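PDB 3M86: amoebiasin-2 from Entamoeba histolytica, which inhibits the parasite's cysteine proteases by wedging three loops into the substrate-binding site, one of them meeting the catalytic centre. Local coordinates for residues Ile20-Pro34 / Phe68-Val81. Sequence-based numbering, arbitrary orientation. Where two conformers were deposited one is given.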
loop_
_atom_site.group_PDB
_atom_site.type_symbol
_atom_site.label_atom_id
_atom_site.label_comp_id
_atom_site.label_asym_id
_atom_site.label_seq_id
_atom_site.Cartn_x
_atom_site.Cartn_y
_atom_site.Cartn_z
ATOM N N ILE A 20 13.857 0.846 -7.192
ATOM C CA ILE A 20 14.179 -0.376 -6.469
ATOM C C ILE A 20 14.852 -1.387 -7.382
ATOM O O ILE A 20 14.840 -1.241 -8.604
ATOM C CB ILE A 20 12.928 -1.012 -5.834
ATOM C CG1 ILE A 20 12.032 -1.649 -6.898
ATOM C CG2 ILE A 20 12.143 0.034 -5.079
ATOM C CD1 ILE A 20 10.921 -2.535 -6.309
ATOM N N SER A 21 15.474 -2.398 -6.784
ATOM C CA SER A 21 16.111 -3.460 -7.551
ATOM C C SER A 21 15.143 -4.631 -7.740
ATOM O O SER A 21 14.147 -4.755 -7.023
ATOM C CB SER A 21 17.397 -3.926 -6.866
ATOM O OG SER A 21 18.309 -2.848 -6.710
ATOM N N PHE A 22 15.447 -5.481 -8.717
ATOM C CA PHE A 22 14.603 -6.619 -9.081
ATOM C C PHE A 22 14.255 -7.512 -7.896
ATOM O O PHE A 22 13.137 -8.023 -7.806
ATOM C CB PHE A 22 15.352 -7.438 -10.138
ATOM C CG PHE A 22 14.481 -8.330 -10.995
ATOM C CD1 PHE A 22 13.117 -8.460 -10.795
ATOM C CD2 PHE A 22 15.064 -9.040 -12.029
ATOM C CE1 PHE A 22 12.358 -9.291 -11.631
ATOM C CE2 PHE A 22 14.316 -9.860 -12.852
ATOM C CZ PHE A 22 12.969 -9.991 -12.653
ATOM N N ASN A 23 15.193 -7.698 -6.973
ATOM C CA ASN A 23 14.938 -8.604 -5.860
ATOM C C ASN A 23 14.496 -7.899 -4.586
ATOM O O ASN A 23 14.494 -8.491 -3.509
ATOM C CB ASN A 23 16.156 -9.484 -5.578
ATOM C CG ASN A 23 17.408 -8.679 -5.338
ATOM O OD1 ASN A 23 17.433 -7.468 -5.556
ATOM N ND2 ASN A 23 18.466 -9.351 -4.888
ATOM N N ASP A 24 14.103 -6.639 -4.722
ATOM C CA ASP A 24 13.616 -5.854 -3.578
ATOM C C ASP A 24 12.143 -6.147 -3.272
ATOM O O ASP A 24 11.481 -6.883 -4.019
ATOM C CB ASP A 24 13.792 -4.362 -3.861
ATOM C CG ASP A 24 15.229 -3.891 -3.687
ATOM O OD1 ASP A 24 15.482 -2.696 -3.943
ATOM O OD2 ASP A 24 16.115 -4.703 -3.315
ATOM N N LEU A 25 11.639 -5.574 -2.179
ATOM C CA LEU A 25 10.229 -5.670 -1.823
ATOM C C LEU A 25 9.687 -4.294 -1.501
ATOM O O LEU A 25 10.411 -3.464 -0.958
ATOM C CB LEU A 25 10.030 -6.564 -0.600
ATOM C CG LEU A 25 10.086 -8.082 -0.729
ATOM C CD1 LEU A 25 9.907 -8.699 0.647
ATOM C CD2 LEU A 25 9.002 -8.571 -1.680
ATOM N N ILE A 26 8.418 -4.063 -1.831
ATOM C CA ILE A 26 7.718 -2.849 -1.418
ATOM C C ILE A 26 6.718 -3.219 -0.344
ATOM O O ILE A 26 5.978 -4.189 -0.493
ATOM C CB ILE A 26 6.974 -2.220 -2.590
ATOM C CG1 ILE A 26 7.971 -1.713 -3.628
ATOM C CG2 ILE A 26 6.073 -1.056 -2.115
ATOM C CD1 ILE A 26 7.347 -1.389 -4.948
ATOM N N LYS A 27 6.728 -2.464 0.751
ATOM C CA LYS A 27 5.739 -2.651 1.817
ATOM C C LYS A 27 4.991 -1.352 2.011
ATOM O O LYS A 27 5.551 -0.381 2.503
ATOM C CB LYS A 27 6.387 -3.080 3.145
ATOM C CG LYS A 27 6.895 -4.521 3.218
ATOM C CD LYS A 27 7.187 -4.914 4.678
ATOM C CE LYS A 27 7.825 -6.294 4.775
ATOM N NZ LYS A 27 8.212 -6.649 6.174
ATOM N N ILE A 28 3.722 -1.345 1.611
ATOM C CA ILE A 28 2.856 -0.187 1.770
ATOM C C ILE A 28 2.143 -0.371 3.099
ATOM O O ILE A 28 1.438 -1.363 3.296
ATOM C CB ILE A 28 1.849 -0.123 0.626
ATOM C CG1 ILE A 28 2.606 0.025 -0.704
ATOM C CG2 ILE A 28 0.854 1.035 0.838
ATOM C CD1 ILE A 28 1.765 -0.272 -1.928
ATOM N N GLN A 29 2.341 0.575 4.007
ATOM C CA GLN A 29 1.814 0.475 5.363
ATOM C C GLN A 29 0.953 1.701 5.629
ATOM O O GLN A 29 1.467 2.821 5.681
ATOM C CB GLN A 29 2.962 0.397 6.373
ATOM C CG GLN A 29 3.753 -0.908 6.252
ATOM C CD GLN A 29 4.796 -1.075 7.350
ATOM O OE1 GLN A 29 5.161 -0.116 8.030
ATOM N NE2 GLN A 29 5.283 -2.300 7.520
ATOM N N LEU A 30 -0.351 1.472 5.751
ATOM C CA LEU A 30 -1.326 2.559 5.826
ATOM C C LEU A 30 -2.219 2.356 7.031
ATOM O O LEU A 30 -2.454 1.230 7.453
ATOM C CB LEU A 30 -2.199 2.564 4.563
ATOM C CG LEU A 30 -1.422 2.600 3.243
ATOM C CD1 LEU A 30 -2.390 2.453 2.073
ATOM C CD2 LEU A 30 -0.618 3.897 3.129
ATOM N N ARG A 31 -2.743 3.441 7.583
ATOM C CA ARG A 31 -3.735 3.295 8.638
ATOM C C ARG A 31 -5.126 3.181 8.022
ATOM O O ARG A 31 -5.416 3.724 6.955
ATOM C CB ARG A 31 -3.690 4.446 9.655
ATOM C CG ARG A 31 -2.376 4.560 10.458
ATOM C CD ARG A 31 -1.801 3.216 10.890
ATOM N NE ARG A 31 -0.675 3.361 11.820
ATOM C CZ ARG A 31 0.612 3.242 11.494
ATOM N NH1 ARG A 31 0.985 2.971 10.246
ATOM N NH2 ARG A 31 1.538 3.388 12.432
ATOM N N THR A 32 -5.998 2.482 8.723
ATOM C CA THR A 32 -7.327 2.208 8.208
ATOM C C THR A 32 -8.288 2.007 9.372
ATOM O O THR A 32 -7.861 1.716 10.487
ATOM C CB THR A 32 -7.300 0.980 7.251
ATOM O OG1 THR A 32 -8.605 0.765 6.708
ATOM C CG2 THR A 32 -6.856 -0.279 7.995
ATOM N N ASN A 33 -9.582 2.215 9.129
ATOM C CA ASN A 33 -10.599 2.051 10.177
ATOM C C ASN A 33 -11.736 1.199 9.673
ATOM O O ASN A 33 -12.740 1.713 9.192
ATOM C CB ASN A 33 -11.142 3.414 10.593
ATOM C CG ASN A 33 -12.196 3.319 11.667
ATOM O OD1 ASN A 33 -12.414 2.257 12.247
ATOM N ND2 ASN A 33 -12.865 4.441 11.941
ATOM N N PRO A 34 -11.580 -0.125 9.786
ATOM C CA PRO A 34 -12.530 -1.078 9.200
ATOM C C PRO A 34 -13.933 -0.939 9.769
ATOM O O PRO A 34 -14.894 -1.322 9.107
ATOM C CB PRO A 34 -11.957 -2.446 9.602
ATOM C CG PRO A 34 -10.564 -2.212 9.978
ATOM C CD PRO A 34 -10.450 -0.792 10.453
ATOM N N PHE A 68 -7.946 0.634 17.760
ATOM C CA PHE A 68 -8.150 1.574 16.666
ATOM C C PHE A 68 -6.989 2.564 16.672
ATOM O O PHE A 68 -6.534 2.972 17.744
ATOM C CB PHE A 68 -9.478 2.316 16.865
ATOM C CG PHE A 68 -9.561 3.627 16.127
ATOM C CD1 PHE A 68 -10.127 3.695 14.861
ATOM C CD2 PHE A 68 -9.069 4.792 16.700
ATOM C CE1 PHE A 68 -10.200 4.899 14.178
ATOM C CE2 PHE A 68 -9.137 5.993 16.021
ATOM C CZ PHE A 68 -9.706 6.049 14.759
ATOM N N PRO A 69 -6.484 2.936 15.483
ATOM C CA PRO A 69 -6.934 2.427 14.185
ATOM C C PRO A 69 -6.320 1.069 13.893
ATOM O O PRO A 69 -5.707 0.433 14.754
ATOM C CB PRO A 69 -6.364 3.449 13.206
ATOM C CG PRO A 69 -5.096 3.880 13.846
ATOM C CD PRO A 69 -5.360 3.875 15.339
ATOM N N SER A 70 -6.481 0.631 12.659
ATOM C CA SER A 70 -5.840 -0.598 12.233
ATOM C C SER A 70 -4.763 -0.238 11.226
ATOM O O SER A 70 -4.682 0.909 10.753
ATOM C CB SER A 70 -6.861 -1.557 11.633
ATOM O OG SER A 70 -7.835 -1.901 12.611
ATOM N N ILE A 71 -3.936 -1.222 10.913
ATOM C CA ILE A 71 -2.879 -1.056 9.937
ATOM C C ILE A 71 -3.102 -2.000 8.777
ATOM O O ILE A 71 -3.294 -3.204 8.978
ATOM C CB ILE A 71 -1.508 -1.355 10.561
ATOM C CG1 ILE A 71 -1.255 -0.392 11.726
ATOM C CG2 ILE A 71 -0.418 -1.261 9.508
ATOM C CD1 ILE A 71 0.084 -0.604 12.399
ATOM N N ARG A 72 -3.070 -1.445 7.568
ATOM C CA ARG A 72 -3.107 -2.239 6.338
ATOM C C ARG A 72 -1.705 -2.321 5.782
ATOM O O ARG A 72 -1.040 -1.306 5.625
ATOM C CB ARG A 72 -4.019 -1.573 5.315
ATOM C CG ARG A 72 -4.069 -2.284 3.969
ATOM C CD ARG A 72 -4.884 -3.561 4.035
ATOM N NE ARG A 72 -4.995 -4.232 2.729
ATOM C CZ ARG A 72 -5.865 -3.896 1.777
ATOM N NH1 ARG A 72 -6.720 -2.888 1.966
ATOM N NH2 ARG A 72 -5.883 -4.569 0.625
ATOM N N GLU A 73 -1.234 -3.525 5.497
ATOM C CA GLU A 73 0.102 -3.651 4.962
ATOM C C GLU A 73 0.038 -4.525 3.731
ATOM O O GLU A 73 -0.423 -5.664 3.791
ATOM C CB GLU A 73 1.057 -4.265 5.978
ATOM C CG GLU A 73 2.429 -4.443 5.363
ATOM C CD GLU A 73 3.342 -5.301 6.192
ATOM O OE1 GLU A 73 3.172 -6.541 6.177
ATOM O OE2 GLU A 73 4.236 -4.735 6.850
ATOM N N ILE A 74 0.484 -3.972 2.611
ATOM C CA ILE A 74 0.459 -4.686 1.345
ATOM C C ILE A 74 1.898 -4.813 0.881
ATOM O O ILE A 74 2.595 -3.812 0.739
ATOM C CB ILE A 74 -0.333 -3.916 0.276
ATOM C CG1 ILE A 74 -1.789 -3.742 0.724
ATOM C CG2 ILE A 74 -0.274 -4.657 -1.050
ATOM C CD1 ILE A 74 -2.538 -2.648 -0.012
ATOM N N GLN A 75 2.352 -6.042 0.676
ATOM C CA GLN A 75 3.723 -6.249 0.230
ATOM C C GLN A 75 3.738 -6.707 -1.215
ATOM O O GLN A 75 3.025 -7.654 -1.579
ATOM C CB GLN A 75 4.423 -7.282 1.100
ATOM C CG GLN A 75 4.428 -6.944 2.574
ATOM C CD GLN A 75 5.202 -7.979 3.367
ATOM O OE1 GLN A 75 6.111 -8.624 2.840
ATOM N NE2 GLN A 75 4.842 -8.152 4.624
ATOM N N LEU A 76 4.551 -6.042 -2.039
ATOM C CA LEU A 76 4.628 -6.364 -3.462
ATOM C C LEU A 76 6.040 -6.757 -3.858
ATOM O O LEU A 76 7.013 -6.101 -3.473
ATOM C CB LEU A 76 4.240 -5.155 -4.315
ATOM C CG LEU A 76 2.832 -4.609 -4.089
ATOM C CD1 LEU A 76 2.657 -3.305 -4.860
ATOM C CD2 LEU A 76 1.826 -5.658 -4.530
ATOM N N LYS A 77 6.144 -7.821 -4.633
ATOM C CA LYS A 77 7.453 -8.276 -5.073
ATOM C C LYS A 77 7.513 -8.154 -6.583
ATOM O O LYS A 77 6.624 -8.622 -7.272
ATOM C CB LYS A 77 7.655 -9.735 -4.670
ATOM C CG LYS A 77 9.032 -10.282 -5.043
ATOM C CD LYS A 77 9.212 -11.704 -4.531
ATOM C CE LYS A 77 10.576 -12.258 -4.917
ATOM N NZ LYS A 77 10.784 -13.633 -4.383
ATOM N N PRO A 78 8.568 -7.534 -7.115
ATOM C CA PRO A 78 8.649 -7.438 -8.578
ATOM C C PRO A 78 8.641 -8.801 -9.275
ATOM O O PRO A 78 9.318 -9.736 -8.836
ATOM C CB PRO A 78 10.014 -6.780 -8.806
ATOM C CG PRO A 78 10.276 -6.022 -7.565
ATOM C CD PRO A 78 9.673 -6.824 -6.443
ATOM N N LEU A 79 7.859 -8.903 -10.348
ATOM C CA LEU A 79 7.911 -10.066 -11.226
ATOM C C LEU A 79 8.809 -9.796 -12.417
ATOM O O LEU A 79 9.407 -10.722 -12.977
ATOM C CB LEU A 79 6.504 -10.417 -11.725
ATOM C CG LEU A 79 5.626 -11.089 -10.672
ATOM C CD1 LEU A 79 4.182 -11.178 -11.155
ATOM C CD2 LEU A 79 6.177 -12.467 -10.346
ATOM N N LYS A 80 8.875 -8.527 -12.816
ATOM C CA LYS A 80 9.636 -8.120 -13.996
ATOM C C LYS A 80 10.283 -6.771 -13.746
ATOM O O LYS A 80 9.831 -6.001 -12.885
ATOM C CB LYS A 80 8.715 -7.998 -15.220
ATOM C CG LYS A 80 7.861 -9.239 -15.547
ATOM C CD LYS A 80 7.119 -9.048 -16.865
ATOM C CE LYS A 80 6.000 -10.080 -17.036
ATOM N NZ LYS A 80 5.400 -10.036 -18.404
ATOM N N VAL A 81 11.337 -6.468 -14.491
ATOM C CA VAL A 81 11.895 -5.119 -14.429
ATOM C C VAL A 81 10.991 -4.216 -15.265
ATOM O O VAL A 81 10.237 -4.694 -16.125
ATOM C CB VAL A 81 13.340 -5.044 -14.939
ATOM C CG1 VAL A 81 14.281 -5.810 -14.023
ATOM C CG2 VAL A 81 13.441 -5.572 -16.362
HETATM O O HOH W 1 5.811 -6.563 7.975
#
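E73 OE2 is gripped twice: Q29 NE2 bonds it at 2.7 Å on its anti lone pair, amide and carboxylate nearly coplanar (18°), and a water that also accepts from K27 NZ donates to it. Q75 NE2 meets the other oxygen, E73 OE1, from above the carboxylate plane at 2.8 Å; these bonds fix the carboxylate's rotation, and the lysine 4.5 Å away (K27 NZ to E73 OE2) probably favours its charged form. The extended K27 chain runs beside Q75, K27 CE 3.4 Å from the amide carbon Q75 CD. Further along this face, R31, bent at chi2 (-40°), lays its guanidinium over I71 CD1. Beneath, eight backbone hydrogen bonds tie antiparallel strands 25-32 and 70-78 from I26-L76 to T32-S70. Past that ladder P78 CG packs against I20 CD1 (3.8 Å), and V81 CG1 makes a CH-pi contact over the F22 ring. At the opposite end N33 and P34 of the BC loop adjoin F68 and P69 of the DE loop, two parts of the protease-blocking wedge. I28, I74 and L76 face I86, L88 and I42 of the second sheet of this immunoglobulin-like sandwich, while strands 6-9 and 49-58 flank the pair.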